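Local structure of probable branched-chain amino acid ABC transporter, amino acid binding protein (Thermus thermophilus, 3LKB) at residues A[6-11]-A[309-314]; A[132-137]-A[161-166]; A[168-173]-A[375-380]; A[298-303]-A[317-322]. The protein probably serves as the substrate-binding component of an ABC transporter for branched-chain amino acids, and holds a valine in its pocket. The protein carries 2 engineered substitutions. All coordinates share one frame; numbering follows the deposited sequence.

The four contacts form two pairs on the two lobes of a periplasmic binding protein, whose valine lies between the lobes. Contacts 1 and 4 share helix 313-321, with centres about 11 Å apart; they meet where Ile311 CD1 packs on Ile301 CG2 at 3.7 Å. Contacts 2 and 3 share helix 160-170 and are closer still, about 5 Å between centres, tied by a hydrogen bond of 2.9 Å between Glu135 OE1 and Ser375 OG. About 40 Å separates the centres of contacts 1 and 2. Tyr126, at the start of helix 126-140 (contact 2), lines the valine pocket, while the Ile320 side chain in contact 4 lies about 10 Å from the bound sodium ion.

Contact 1. Residues A[6-11]-A[309-314]; sequences QQVTLF and KRITNE
Val8 and Ile311 touch through one methyl each, Val8 CG2 and Ile311 CG2 standing 4.1 Å apart. The two branched side chains pass each other at a slant. Val8 has CG1 anti to its backbone N (chi1 167°), which leaves CG2 on the N side of the residue as the branch that meets the isoleucine. On Ile311 the arrangement is reversed: CG2 lies anti to N, while CG1 (chi1 -77°) carries CD1 toward Gln6. There the amide of Gln6 turns its flat side to this methyl, NE2 being 4.3 Å from Ile311 CD1, a loose van der Waals approach by a polar group. Val8 belongs to strand 6-14, which runs parallel to strand 47-55 in the first lobe of this periplasmic binding protein fold. Ile311 sits in the short connection between helices 285-308 and 313-321, and its side chain also rests on Val47 of the neighbouring strand and Gln305 of the preceding helix. Just beyond it, Thr312 caps helix 313-321: its OG1 accepts from Glu314 N at 2.8 Å, with an N-H...O angle of 153°. Thr315 OG1 in turn bonds to Thr312 N and to Arg310 O, tying the connection to the first turn of the helix.

Contact 2. Residues A[132-137]-A[161-166]; sequences ALLEYI and EDARKA
Leu134 and Ala166 bring helices 126-140 and 160-170 together, their CA atoms 7.5 Å apart at the nearest point of the two backbones. A single side chain spans the gap. Leu134 sends CD1 against the other helix, where it meets two alanines one turn apart: Ala163 CB at 3.9 Å and Ala166 CB at 4.1 Å. The same methyl lies 3.5 Å from Ala163 O, so it presses on the helix backbone as well as on the alanine methyls. With CG beside the backbone N (chi1 -66°) and CD1 continuing the chain in extended form (chi2 172°), the leucine reaches across at full length, and the small alanines let it come down to the main chain. All three residues are buried, and the side-chain packing between the two segments is apolar. Nearby, Leu172 also packs on Leu134, while an Asp162 OD2 hydrogen bond with Ser127 OG adds a polar tie between the same two helices. Helix 160-170 is the main helix of the beta-alpha-beta crossover joining parallel strands 145-150 and 173-179, and its packing against helix 126-140 is the layering of neighbouring helices over the parallel part of a mixed sheet expected in a periplasmic binding protein lobe.

Contact 3. Residues A[168-173]-A[375-380]; sequences RELGLQ and SALFRK
Glu169 and Leu377 mark the nearest approach of the backbones, their CA atoms 8.5 Å apart where the last turn of helix 160-170 faces the first turn of helix 376-383. Gly171 closes the first helix in a Schellman motif, its positive phi turning the chain toward strand 173-179. Ser375 opens the second as N-cap: its OG accepts from Phe378 N at 3.0 Å in a nearly straight bond (174°). Between these two helix ends stands Leu377. With CG anti to the backbone N (chi1 -177°) and chi2 near 50°, its two methyls reach different residues of the other helix. CD2 lies against the branched end of Leu170, 3.6 Å from Leu170 CG and 3.7 Å from Leu170 CD2, the two leucines passing at an angle. CD1 turns instead to the stem of Glu169, 4.1 Å from Glu169 CB, while the bent glutamate chain carries its carboxylate onward. Leu170 also packs on Leu134, joining this contact to helix 126-140. Arg379 supports the helix start: its NH1 bonds to Ser375 O at 3.2 Å from well above the carbonyl plane and forms a salt bridge with Glu128. The charged ends of Glu169 and Lys380 are not in contact in the model, and the Lys380 chain is less surely placed; what joins the segments is apolar packing, while the polar groups of Ser375 and Arg379 cap the helix start and tie it to helix 126-140.

Contact 4. Residues A[298-303]-A[317-322]; sequences VEAIRR and YQAIVG
Glu299 OE2 is held by Arg302, one turn further along the same helix, and less certainly by Arg303, which also packs on Ala319. Arg302 NH2 reaches OE2 at 2.7 Å and 161°, while Arg302 NE holds Glu299 OE1 at 2.9 Å, a side-on grip with one nitrogen to each oxygen. Arg303 NE also points at OE2, but the modelled distance is too short to be trusted in detail, and the further bond from Arg303 NH2 is weak. This network probably offsets part of the two positive charges. Arg303 NH1 still has work to do: it bonds to Asn327 O and, at 3.1 Å, to a water that lies in the guanidinium plane. That water sits close to Ala319 O and links the two helices, though its exact place is doubtful. Helices 285-308 and 313-321 are consecutive, joined by a short connection, and their segments cross nearly at right angles (109°), with the axes 8.1 Å apart. Two small residues allow so near an approach. Ala319 CB presses on the backbone at Ala300 O, 3.3 Å away, and on the stem of the arginine at Arg303 CB, 3.8 Å away. Although the side chain of Ile320 leaves its backbone heading away, CG1 swings to the backbone N side (chi1 -73°) and meets Ala300 CB at 3.7 Å; beyond it the isoleucine rests on Phe120.

Contact 1. Residues A[6-11]-A[309-314]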
loop_
_atom_site.group_PDB
_atom_site.type_symbol
_atom_site.label_atom_id
_atom_site.label_comp_id
_atom_site.label_asym_id
_atom_site.label_seq_id
_atom_site.Cartn_x
_atom_site.Cartn_y
_atom_site.Cartn_z
ATOM N N GLN A 6 -19.016 21.303 -17.701
ATOM C CA GLN A 6 -18.735 20.021 -18.366
ATOM C C GLN A 6 -17.888 19.090 -17.482
ATOM O O GLN A 6 -17.149 19.526 -16.590
ATOM C CB GLN A 6 -18.050 20.243 -19.710
ATOM C CG GLN A 6 -16.691 20.901 -19.562
ATOM C CD GLN A 6 -16.030 21.172 -20.896
ATOM O OE1 GLN A 6 -15.712 20.246 -21.649
ATOM N NE2 GLN A 6 -15.828 22.456 -21.203
ATOM N N GLN A 7 -18.017 17.793 -17.728
ATOM C CA GLN A 7 -17.225 16.819 -17.006
ATOM C C GLN A 7 -15.919 16.504 -17.768
ATOM O O GLN A 7 -15.936 16.228 -18.998
ATOM C CB GLN A 7 -18.037 15.552 -16.760
ATOM C CG GLN A 7 -17.302 14.581 -15.855
ATOM C CD GLN A 7 -18.141 13.385 -15.463
ATOM O OE1 GLN A 7 -18.302 13.112 -14.260
ATOM N NE2 GLN A 7 -18.670 12.650 -16.462
ATOM N N VAL A 8 -14.810 16.568 -17.026
ATOM C CA VAL A 8 -13.508 16.176 -17.534
ATOM C C VAL A 8 -12.781 15.150 -16.602
ATOM O O VAL A 8 -12.623 15.361 -15.378
ATOM C CB VAL A 8 -12.600 17.407 -17.824
ATOM C CG1 VAL A 8 -11.145 16.964 -18.059
ATOM C CG2 VAL A 8 -13.129 18.216 -19.018
ATOM N N THR A 9 -12.353 14.045 -17.209
ATOM C CA THR A 9 -11.692 12.996 -16.490
ATOM C C THR A 9 -10.185 13.130 -16.414
ATOM O O THR A 9 -9.464 13.304 -17.420
ATOM C CB THR A 9 -12.081 11.645 -16.983
ATOM O OG1 THR A 9 -13.487 11.469 -16.712
ATOM C CG2 THR A 9 -11.277 10.570 -16.201
ATOM N N LEU A 10 -9.734 13.078 -15.170
ATOM C CA LEU A 10 -8.337 13.130 -14.859
ATOM C C LEU A 10 -8.018 11.708 -14.422
ATOM O O LEU A 10 -8.524 11.251 -13.414
ATOM C CB LEU A 10 -8.116 14.130 -13.739
ATOM C CG LEU A 10 -6.703 14.709 -13.747
ATOM C CD1 LEU A 10 -6.416 15.238 -15.134
ATOM C CD2 LEU A 10 -6.587 15.804 -12.739
ATOM N N PHE A 11 -7.228 10.998 -15.221
ATOM C CA PHE A 11 -7.019 9.586 -15.002
ATOM C C PHE A 11 -5.540 9.268 -14.734
ATOM O O PHE A 11 -4.651 9.665 -15.473
ATOM C CB PHE A 11 -7.626 8.786 -16.168
ATOM C CG PHE A 11 -7.052 7.394 -16.357
ATOM C CD1 PHE A 11 -7.598 6.292 -15.687
ATOM C CD2 PHE A 11 -5.990 7.180 -17.225
ATOM C CE1 PHE A 11 -7.098 5.002 -15.892
ATOM C CE2 PHE A 11 -5.491 5.919 -17.441
ATOM C CZ PHE A 11 -6.055 4.812 -16.756
ATOM N N LYS A 309 -11.624 27.337 -25.450
ATOM C CA LYS A 309 -12.949 27.093 -24.892
ATOM C C LYS A 309 -13.452 25.663 -25.240
ATOM O O LYS A 309 -14.644 25.362 -25.246
ATOM C CB LYS A 309 -13.900 28.289 -25.213
ATOM C CG LYS A 309 -15.372 27.978 -25.572
ATOM C CD LYS A 309 -16.330 27.890 -24.329
ATOM C CE LYS A 309 -17.816 27.623 -24.743
ATOM N NZ LYS A 309 -18.474 28.720 -25.551
ATOM N N ARG A 310 -12.514 24.777 -25.506
ATOM C CA ARG A 310 -12.795 23.362 -25.721
ATOM C C ARG A 310 -11.618 22.597 -25.135
ATOM O O ARG A 310 -10.493 23.091 -25.138
ATOM C CB ARG A 310 -12.993 23.011 -27.212
ATOM C CG ARG A 310 -11.722 22.931 -28.032
ATOM C CD ARG A 310 -11.923 22.313 -29.445
ATOM N NE ARG A 310 -11.934 23.342 -30.498
ATOM C CZ ARG A 310 -10.897 23.674 -31.292
ATOM N NH1 ARG A 310 -9.716 23.056 -31.204
ATOM N NH2 ARG A 310 -11.046 24.636 -32.212
ATOM N N ILE A 311 -11.884 21.411 -24.608
ATOM C CA ILE A 311 -10.878 20.653 -23.926
ATOM C C ILE A 311 -10.739 19.309 -24.611
ATOM O O ILE A 311 -11.607 18.422 -24.469
ATOM C CB ILE A 311 -11.182 20.530 -22.405
ATOM C CG1 ILE A 311 -10.839 21.854 -21.689
ATOM C CG2 ILE A 311 -10.394 19.412 -21.767
ATOM C CD1 ILE A 311 -11.655 22.086 -20.454
ATOM N N THR A 312 -9.630 19.164 -25.331
ATOM C CA THR A 312 -9.294 17.937 -26.050
ATOM C C THR A 312 -7.784 17.611 -25.962
ATOM O O THR A 312 -6.968 18.443 -25.514
ATOM C CB THR A 312 -9.751 17.975 -27.535
ATOM O OG1 THR A 312 -8.660 17.564 -28.355
ATOM C CG2 THR A 312 -9.981 19.336 -27.975
ATOM N N ASN A 313 -7.429 16.395 -26.371
ATOM C CA ASN A 313 -6.030 16.017 -26.460
ATOM C C ASN A 313 -5.224 17.026 -27.282
ATOM O O ASN A 313 -4.030 17.273 -27.003
ATOM C CB ASN A 313 -5.846 14.594 -27.007
ATOM C CG ASN A 313 -6.521 14.383 -28.387
ATOM O OD1 ASN A 313 -7.523 15.010 -28.706
ATOM N ND2 ASN A 313 -5.961 13.505 -29.189
ATOM N N GLU A 314 -5.864 17.588 -28.296
ATOM C CA GLU A 314 -5.184 18.574 -29.137
ATOM C C GLU A 314 -5.010 19.919 -28.452
ATOM O O GLU A 314 -3.923 20.482 -28.475
ATOM C CB GLU A 314 -5.874 18.720 -30.492
ATOM C CG GLU A 314 -5.711 17.458 -31.368
ATOM C CD GLU A 314 -6.809 17.332 -32.442
ATOM O OE1 GLU A 314 -6.954 18.245 -33.298
ATOM O OE2 GLU A 314 -7.538 16.312 -32.418
#

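Contact 2. Residues A[132-137]-A[161-166]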
loop_
_atom_site.group_PDB
_atom_site.type_symbol
_atom_site.label_atom_id
_atom_site.label_comp_id
_atom_site.label_asym_id
_atom_site.label_seq_id
_atom_site.Cartn_x
_atom_site.Cartn_y
_atom_site.Cartn_z
ATOM N N ALA A 132 24.657 12.834 -12.565
ATOM C CA ALA A 132 24.960 13.907 -11.669
ATOM C C ALA A 132 25.640 13.394 -10.405
ATOM O O ALA A 132 26.603 13.951 -9.979
ATOM C CB ALA A 132 23.746 14.751 -11.362
ATOM N N LEU A 133 25.103 12.346 -9.843
ATOM C CA LEU A 133 25.740 11.634 -8.739
ATOM C C LEU A 133 27.181 11.114 -9.045
ATOM O O LEU A 133 28.078 11.193 -8.190
ATOM C CB LEU A 133 24.866 10.427 -8.329
ATOM C CG LEU A 133 23.535 10.794 -7.678
ATOM C CD1 LEU A 133 22.661 9.606 -7.616
ATOM C CD2 LEU A 133 23.711 11.473 -6.282
ATOM N N LEU A 134 27.382 10.542 -10.219
ATOM C CA LEU A 134 28.712 10.078 -10.589
ATOM C C LEU A 134 29.660 11.233 -10.673
ATOM O O LEU A 134 30.828 11.069 -10.299
ATOM C CB LEU A 134 28.737 9.317 -11.905
ATOM C CG LEU A 134 27.993 7.973 -11.920
ATOM C CD1 LEU A 134 27.916 7.397 -13.332
ATOM C CD2 LEU A 134 28.613 6.970 -10.983
ATOM N N GLU A 135 29.180 12.392 -11.137
ATOM C CA GLU A 135 30.045 13.542 -11.240
ATOM C C GLU A 135 30.469 13.882 -9.828
ATOM O O GLU A 135 31.649 14.049 -9.532
ATOM C CB GLU A 135 29.320 14.729 -11.844
ATOM C CG GLU A 135 29.332 14.751 -13.364
ATOM C CD GLU A 135 28.890 16.122 -13.943
ATOM O OE1 GLU A 135 27.691 16.192 -14.368
ATOM O OE2 GLU A 135 29.731 17.094 -13.951
ATOM N N TYR A 136 29.490 13.929 -8.937
ATOM C CA TYR A 136 29.744 14.216 -7.552
ATOM C C TYR A 136 30.761 13.186 -6.992
ATOM O O TYR A 136 31.696 13.572 -6.304
ATOM C CB TYR A 136 28.423 14.198 -6.787
ATOM C CG TYR A 136 28.580 14.566 -5.349
ATOM C CD1 TYR A 136 28.294 15.841 -4.915
ATOM C CD2 TYR A 136 29.072 13.653 -4.436
ATOM C CE1 TYR A 136 28.480 16.206 -3.583
ATOM C CE2 TYR A 136 29.249 13.994 -3.103
ATOM C CZ TYR A 136 28.958 15.270 -2.701
ATOM O OH TYR A 136 29.118 15.619 -1.413
ATOM N N ILE A 137 30.601 11.895 -7.296
ATOM C CA ILE A 137 31.601 10.918 -6.876
ATOM C C ILE A 137 33.034 11.268 -7.376
ATOM O O ILE A 137 33.980 11.193 -6.593
ATOM C CB ILE A 137 31.248 9.479 -7.309
ATOM C CG1 ILE A 137 30.071 8.936 -6.501
ATOM C CG2 ILE A 137 32.484 8.552 -7.144
ATOM C CD1 ILE A 137 29.361 7.752 -7.177
ATOM N N GLU A 161 22.948 2.203 -18.736
ATOM C CA GLU A 161 23.812 2.559 -19.863
ATOM C C GLU A 161 24.415 3.981 -19.830
ATOM O O GLU A 161 25.605 4.154 -20.129
ATOM C CB GLU A 161 23.115 2.278 -21.187
ATOM C CG GLU A 161 23.108 0.743 -21.510
ATOM C CD GLU A 161 24.478 0.005 -21.218
ATOM O OE1 GLU A 161 25.519 0.372 -21.862
ATOM O OE2 GLU A 161 24.475 -0.934 -20.355
ATOM N N ASP A 162 23.633 4.986 -19.444
ATOM C CA ASP A 162 24.181 6.333 -19.320
ATOM C C ASP A 162 25.209 6.399 -18.217
ATOM O O ASP A 162 26.187 7.131 -18.319
ATOM C CB ASP A 162 23.067 7.390 -19.186
ATOM C CG ASP A 162 22.235 7.500 -20.465
ATOM O OD1 ASP A 162 22.815 7.378 -21.559
ATOM O OD2 ASP A 162 21.003 7.672 -20.412
ATOM N N ALA A 163 25.046 5.572 -17.195
ATOM C CA ALA A 163 26.028 5.537 -16.114
ATOM C C ALA A 163 27.355 4.915 -16.558
ATOM O O ALA A 163 28.419 5.391 -16.198
ATOM C CB ALA A 163 25.475 4.803 -14.927
ATOM N N ARG A 164 27.290 3.840 -17.334
ATOM C CA ARG A 164 28.502 3.189 -17.765
ATOM C C ARG A 164 29.281 4.178 -18.614
ATOM O O ARG A 164 30.494 4.416 -18.393
ATOM C CB ARG A 164 28.224 1.895 -18.539
ATOM C CG ARG A 164 27.642 0.760 -17.689
ATOM C CD ARG A 164 27.738 -0.570 -18.465
ATOM N NE ARG A 164 27.031 -1.726 -17.886
ATOM C CZ ARG A 164 27.574 -2.568 -16.998
ATOM N NH1 ARG A 164 28.814 -2.353 -16.565
ATOM N NH2 ARG A 164 26.878 -3.616 -16.526
ATOM N N LYS A 165 28.609 4.791 -19.574
ATOM C CA LYS A 165 29.388 5.666 -20.392
ATOM C C LYS A 165 29.869 6.913 -19.658
ATOM O O LYS A 165 30.964 7.362 -19.942
ATOM C CB LYS A 165 28.806 5.907 -21.793
ATOM C CG LYS A 165 27.572 6.655 -21.905
ATOM C CD LYS A 165 26.406 5.711 -22.272
ATOM C CE LYS A 165 26.604 4.983 -23.585
ATOM N NZ LYS A 165 25.506 5.343 -24.547
ATOM N N ALA A 166 29.092 7.439 -18.698
ATOM C CA ALA A 166 29.556 8.538 -17.854
ATOM C C ALA A 166 30.731 8.118 -16.982
ATOM O O ALA A 166 31.663 8.882 -16.825
ATOM C CB ALA A 166 28.407 9.118 -16.991
#

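Contact 3. Residues A[168-173]-A[375-380]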
loop_
_atom_site.group_PDB
_atom_site.type_symbol
_atom_site.label_atom_id
_atom_site.label_comp_id
_atom_site.label_asym_id
_atom_site.label_seq_id
_atom_site.Cartn_x
_atom_site.Cartn_y
_atom_site.Cartn_z
ATOM N N ARG A 168 32.951 5.901 -17.579
ATOM C CA ARG A 168 34.073 5.848 -18.453
ATOM C C ARG A 168 34.629 7.273 -18.623
ATOM O O ARG A 168 35.832 7.503 -18.439
ATOM C CB ARG A 168 33.683 5.174 -19.783
ATOM C CG ARG A 168 34.531 5.616 -20.965
ATOM C CD ARG A 168 33.976 5.094 -22.309
ATOM N NE ARG A 168 35.002 4.959 -23.365
ATOM C CZ ARG A 168 35.677 5.963 -23.947
ATOM N NH1 ARG A 168 35.502 7.250 -23.579
ATOM N NH2 ARG A 168 36.565 5.665 -24.903
ATOM N N GLU A 169 33.763 8.233 -18.917
ATOM C CA GLU A 169 34.246 9.584 -19.214
ATOM C C GLU A 169 34.948 10.243 -18.039
ATOM O O GLU A 169 35.835 11.069 -18.231
ATOM C CB GLU A 169 33.112 10.479 -19.701
ATOM C CG GLU A 169 32.702 10.229 -21.143
ATOM C CD GLU A 169 33.608 10.956 -22.140
ATOM O OE1 GLU A 169 34.198 11.999 -21.756
ATOM O OE2 GLU A 169 33.741 10.491 -23.294
ATOM N N LEU A 170 34.542 9.862 -16.829
ATOM C CA LEU A 170 34.988 10.467 -15.573
ATOM C C LEU A 170 36.173 9.734 -14.979
ATOM O O LEU A 170 36.718 10.164 -13.973
ATOM C CB LEU A 170 33.855 10.409 -14.542
ATOM C CG LEU A 170 32.679 11.346 -14.749
ATOM C CD1 LEU A 170 31.564 10.870 -13.872
ATOM C CD2 LEU A 170 33.035 12.848 -14.480
ATOM N N GLY A 171 36.520 8.601 -15.566
ATOM C CA GLY A 171 37.578 7.760 -15.052
ATOM C C GLY A 171 37.196 6.943 -13.826
ATOM O O GLY A 171 38.073 6.646 -13.002
ATOM N N LEU A 172 35.913 6.582 -13.679
ATOM C CA LEU A 172 35.469 5.777 -12.533
ATOM C C LEU A 172 35.334 4.343 -12.968
ATOM O O LEU A 172 35.181 4.051 -14.139
ATOM C CB LEU A 172 34.117 6.247 -12.013
ATOM C CG LEU A 172 33.951 7.724 -11.644
ATOM C CD1 LEU A 172 32.536 7.976 -11.159
ATOM C CD2 LEU A 172 34.962 8.223 -10.611
ATOM N N GLN A 173 35.363 3.406 -12.043
ATOM C CA GLN A 173 35.037 2.087 -12.504
ATOM C C GLN A 173 33.795 1.494 -11.873
ATOM O O GLN A 173 33.662 1.395 -10.653
ATOM C CB GLN A 173 36.239 1.184 -12.458
ATOM C CG GLN A 173 36.710 0.779 -11.130
ATOM C CD GLN A 173 37.875 -0.187 -11.281
ATOM O OE1 GLN A 173 37.707 -1.415 -11.238
ATOM N NE2 GLN A 173 39.058 0.367 -11.516
ATOM N N SER A 375 23.133 18.653 -15.899
ATOM C CA SER A 375 24.387 17.936 -16.197
ATOM C C SER A 375 24.750 17.966 -17.689
ATOM O O SER A 375 24.148 17.264 -18.488
ATOM C CB SER A 375 24.355 16.486 -15.706
ATOM O OG SER A 375 25.499 15.791 -16.194
ATOM N N ALA A 376 25.735 18.768 -18.075
ATOM C CA ALA A 376 26.203 18.719 -19.456
ATOM C C ALA A 376 26.812 17.340 -19.781
ATOM O O ALA A 376 26.621 16.821 -20.907
ATOM C CB ALA A 376 27.199 19.831 -19.709
ATOM N N LEU A 377 27.526 16.730 -18.825
ATOM C CA LEU A 377 27.990 15.340 -19.019
ATOM C C LEU A 377 26.866 14.357 -19.480
ATOM O O LEU A 377 27.028 13.585 -20.446
ATOM C CB LEU A 377 28.662 14.803 -17.768
ATOM C CG LEU A 377 29.248 13.380 -17.895
ATOM C CD1 LEU A 377 30.127 13.246 -19.143
ATOM C CD2 LEU A 377 30.076 12.988 -16.666
ATOM N N PHE A 378 25.741 14.373 -18.781
ATOM C CA PHE A 378 24.573 13.625 -19.217
ATOM C C PHE A 378 24.241 13.876 -20.682
ATOM O O PHE A 378 23.934 12.934 -21.433
ATOM C CB PHE A 378 23.340 13.941 -18.360
ATOM C CG PHE A 378 22.041 13.573 -19.031
ATOM C CD1 PHE A 378 21.726 12.254 -19.281
ATOM C CD2 PHE A 378 21.156 14.547 -19.435
ATOM C CE1 PHE A 378 20.530 11.899 -19.927
ATOM C CE2 PHE A 378 19.974 14.195 -20.055
ATOM C CZ PHE A 378 19.665 12.866 -20.320
ATOM N N ARG A 379 24.266 15.136 -21.101
ATOM C CA ARG A 379 23.914 15.393 -22.489
ATOM C C ARG A 379 24.991 14.862 -23.454
ATOM O O ARG A 379 24.634 14.273 -24.473
ATOM C CB ARG A 379 23.555 16.850 -22.739
ATOM C CG ARG A 379 22.325 17.304 -22.045
ATOM C CD ARG A 379 22.350 18.789 -21.828
ATOM N NE ARG A 379 21.097 19.323 -21.269
ATOM C CZ ARG A 379 20.603 19.068 -20.044
ATOM N NH1 ARG A 379 21.235 18.279 -19.189
ATOM N NH2 ARG A 379 19.475 19.641 -19.655
ATOM N N LYS A 380 26.284 15.001 -23.124
ATOM C CA LYS A 380 27.277 14.370 -24.007
ATOM C C LYS A 380 27.114 12.852 -24.142
ATOM O O LYS A 380 27.037 12.357 -25.246
ATOM C CB LYS A 380 28.746 14.771 -23.757
ATOM C CG LYS A 380 29.247 14.646 -22.352
ATOM C CD LYS A 380 29.332 16.045 -21.559
ATOM C CE LYS A 380 30.696 16.830 -21.702
ATOM N NZ LYS A 380 31.143 17.563 -20.479
#

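Contact 4. Residues A[298-303]-A[317-322]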
loop_
_atom_site.group_PDB
_atom_site.type_symbol
_atom_site.label_atom_id
_atom_site.label_comp_id
_atom_site.label_asym_id
_atom_site.label_seq_id
_atom_site.Cartn_x
_atom_site.Cartn_y
_atom_site.Cartn_z
ATOM N N VAL A 298 -3.815 19.790 -14.687
ATOM C CA VAL A 298 -4.847 20.739 -14.437
ATOM C C VAL A 298 -4.457 22.120 -15.021
ATOM O O VAL A 298 -5.292 22.826 -15.603
ATOM C CB VAL A 298 -5.219 20.815 -12.947
ATOM C CG1 VAL A 298 -6.173 22.026 -12.696
ATOM C CG2 VAL A 298 -5.829 19.490 -12.515
ATOM N N GLU A 299 -3.211 22.523 -14.923
ATOM C CA GLU A 299 -2.920 23.834 -15.551
ATOM C C GLU A 299 -3.039 23.820 -17.087
ATOM O O GLU A 299 -3.422 24.801 -17.680
ATOM C CB GLU A 299 -1.583 24.405 -15.059
ATOM C CG GLU A 299 -1.040 25.652 -15.829
ATOM C CD GLU A 299 -1.776 26.950 -15.520
ATOM O OE1 GLU A 299 -2.716 26.899 -14.712
ATOM O OE2 GLU A 299 -1.415 28.029 -16.082
ATOM N N ALA A 300 -2.714 22.720 -17.748
ATOM C CA ALA A 300 -2.842 22.700 -19.208
ATOM C C ALA A 300 -4.315 22.657 -19.641
ATOM O O ALA A 300 -4.663 23.290 -20.649
ATOM C CB ALA A 300 -2.095 21.551 -19.803
ATOM N N ILE A 301 -5.179 21.958 -18.918
ATOM C CA ILE A 301 -6.626 21.988 -19.114
ATOM C C ILE A 301 -7.202 23.411 -18.979
ATOM O O ILE A 301 -8.034 23.813 -19.734
ATOM C CB ILE A 301 -7.416 20.987 -18.164
ATOM C CG1 ILE A 301 -7.159 19.519 -18.449
ATOM C CG2 ILE A 301 -8.844 21.247 -18.166
ATOM C CD1 ILE A 301 -6.142 19.322 -19.319
ATOM N N ARG A 302 -6.722 24.140 -18.006
ATOM C CA ARG A 302 -7.122 25.497 -17.776
ATOM C C ARG A 302 -6.724 26.415 -18.918
ATOM O O ARG A 302 -7.495 27.189 -19.358
ATOM C CB ARG A 302 -6.600 26.037 -16.432
ATOM C CG ARG A 302 -7.153 27.352 -16.057
ATOM C CD ARG A 302 -6.448 28.042 -14.966
ATOM N NE ARG A 302 -5.139 28.412 -15.357
ATOM C CZ ARG A 302 -4.802 29.521 -15.976
ATOM N NH1 ARG A 302 -5.681 30.434 -16.263
ATOM N NH2 ARG A 302 -3.570 29.691 -16.292
ATOM N N ARG A 303 -5.506 26.284 -19.378
ATOM C CA ARG A 303 -5.041 27.016 -20.516
ATOM C C ARG A 303 -5.763 26.639 -21.784
ATOM O O ARG A 303 -6.133 27.465 -22.539
ATOM C CB ARG A 303 -3.546 26.931 -20.655
ATOM C CG ARG A 303 -2.823 27.783 -19.708
ATOM C CD ARG A 303 -1.538 27.232 -19.442
ATOM N NE ARG A 303 -0.767 27.895 -18.438
ATOM C CZ ARG A 303 0.472 28.258 -18.612
ATOM N NH1 ARG A 303 0.978 28.091 -19.772
ATOM N NH2 ARG A 303 1.150 28.787 -17.656
ATOM N N TYR A 317 -2.557 19.524 -25.632
ATOM C CA TYR A 317 -1.237 19.480 -26.248
ATOM C C TYR A 317 -0.683 20.912 -26.486
ATOM O O TYR A 317 0.459 21.219 -26.077
ATOM C CB TYR A 317 -1.211 18.583 -27.506
ATOM C CG TYR A 317 0.120 18.640 -28.269
ATOM C CD1 TYR A 317 1.209 17.859 -27.873
ATOM C CD2 TYR A 317 0.289 19.473 -29.364
ATOM C CE1 TYR A 317 2.444 17.911 -28.545
ATOM C CE2 TYR A 317 1.524 19.540 -30.048
ATOM C CZ TYR A 317 2.594 18.764 -29.610
ATOM O OH TYR A 317 3.823 18.802 -30.236
ATOM N N GLN A 318 -1.512 21.793 -27.062
ATOM C CA GLN A 318 -1.099 23.161 -27.470
ATOM C C GLN A 318 -0.816 24.011 -26.271
ATOM O O GLN A 318 0.075 24.852 -26.274
ATOM C CB GLN A 318 -2.174 23.847 -28.329
ATOM C CG GLN A 318 -2.422 23.238 -29.727
ATOM C CD GLN A 318 -1.171 23.288 -30.596
ATOM O OE1 GLN A 318 -0.394 24.243 -30.515
ATOM N NE2 GLN A 318 -0.964 22.255 -31.429
ATOM N N ALA A 319 -1.590 23.798 -25.224
ATOM C CA ALA A 319 -1.336 24.454 -23.937
ATOM C C ALA A 319 0.021 24.020 -23.360
ATOM O O ALA A 319 0.756 24.848 -22.860
ATOM C CB ALA A 319 -2.467 24.155 -22.965
ATOM N N ILE A 320 0.387 22.751 -23.467
ATOM C CA ILE A 320 1.664 22.299 -22.893
ATOM C C ILE A 320 2.892 22.825 -23.628
ATOM O O ILE A 320 3.849 23.241 -22.983
ATOM C CB ILE A 320 1.712 20.735 -22.837
ATOM C CG1 ILE A 320 0.782 20.206 -21.728
ATOM C CG2 ILE A 320 3.155 20.166 -22.772
ATOM C CD1 ILE A 320 0.435 18.783 -22.004
ATOM N N VAL A 321 2.860 22.816 -24.968
ATOM C CA VAL A 321 4.009 23.237 -25.793
ATOM C C VAL A 321 4.121 24.744 -25.890
ATOM O O VAL A 321 5.117 25.247 -26.393
ATOM C CB VAL A 321 4.019 22.630 -27.249
ATOM C CG1 VAL A 321 3.995 21.107 -27.231
ATOM C CG2 VAL A 321 2.840 23.113 -28.069
ATOM N N GLY A 322 3.096 25.458 -25.443
ATOM C CA GLY A 322 3.197 26.906 -25.239
ATOM C C GLY A 322 3.586 27.312 -23.812
ATOM O O GLY A 322 3.629 28.517 -23.492
HETATM O O HOH W 1 0.544 27.281 -22.764
#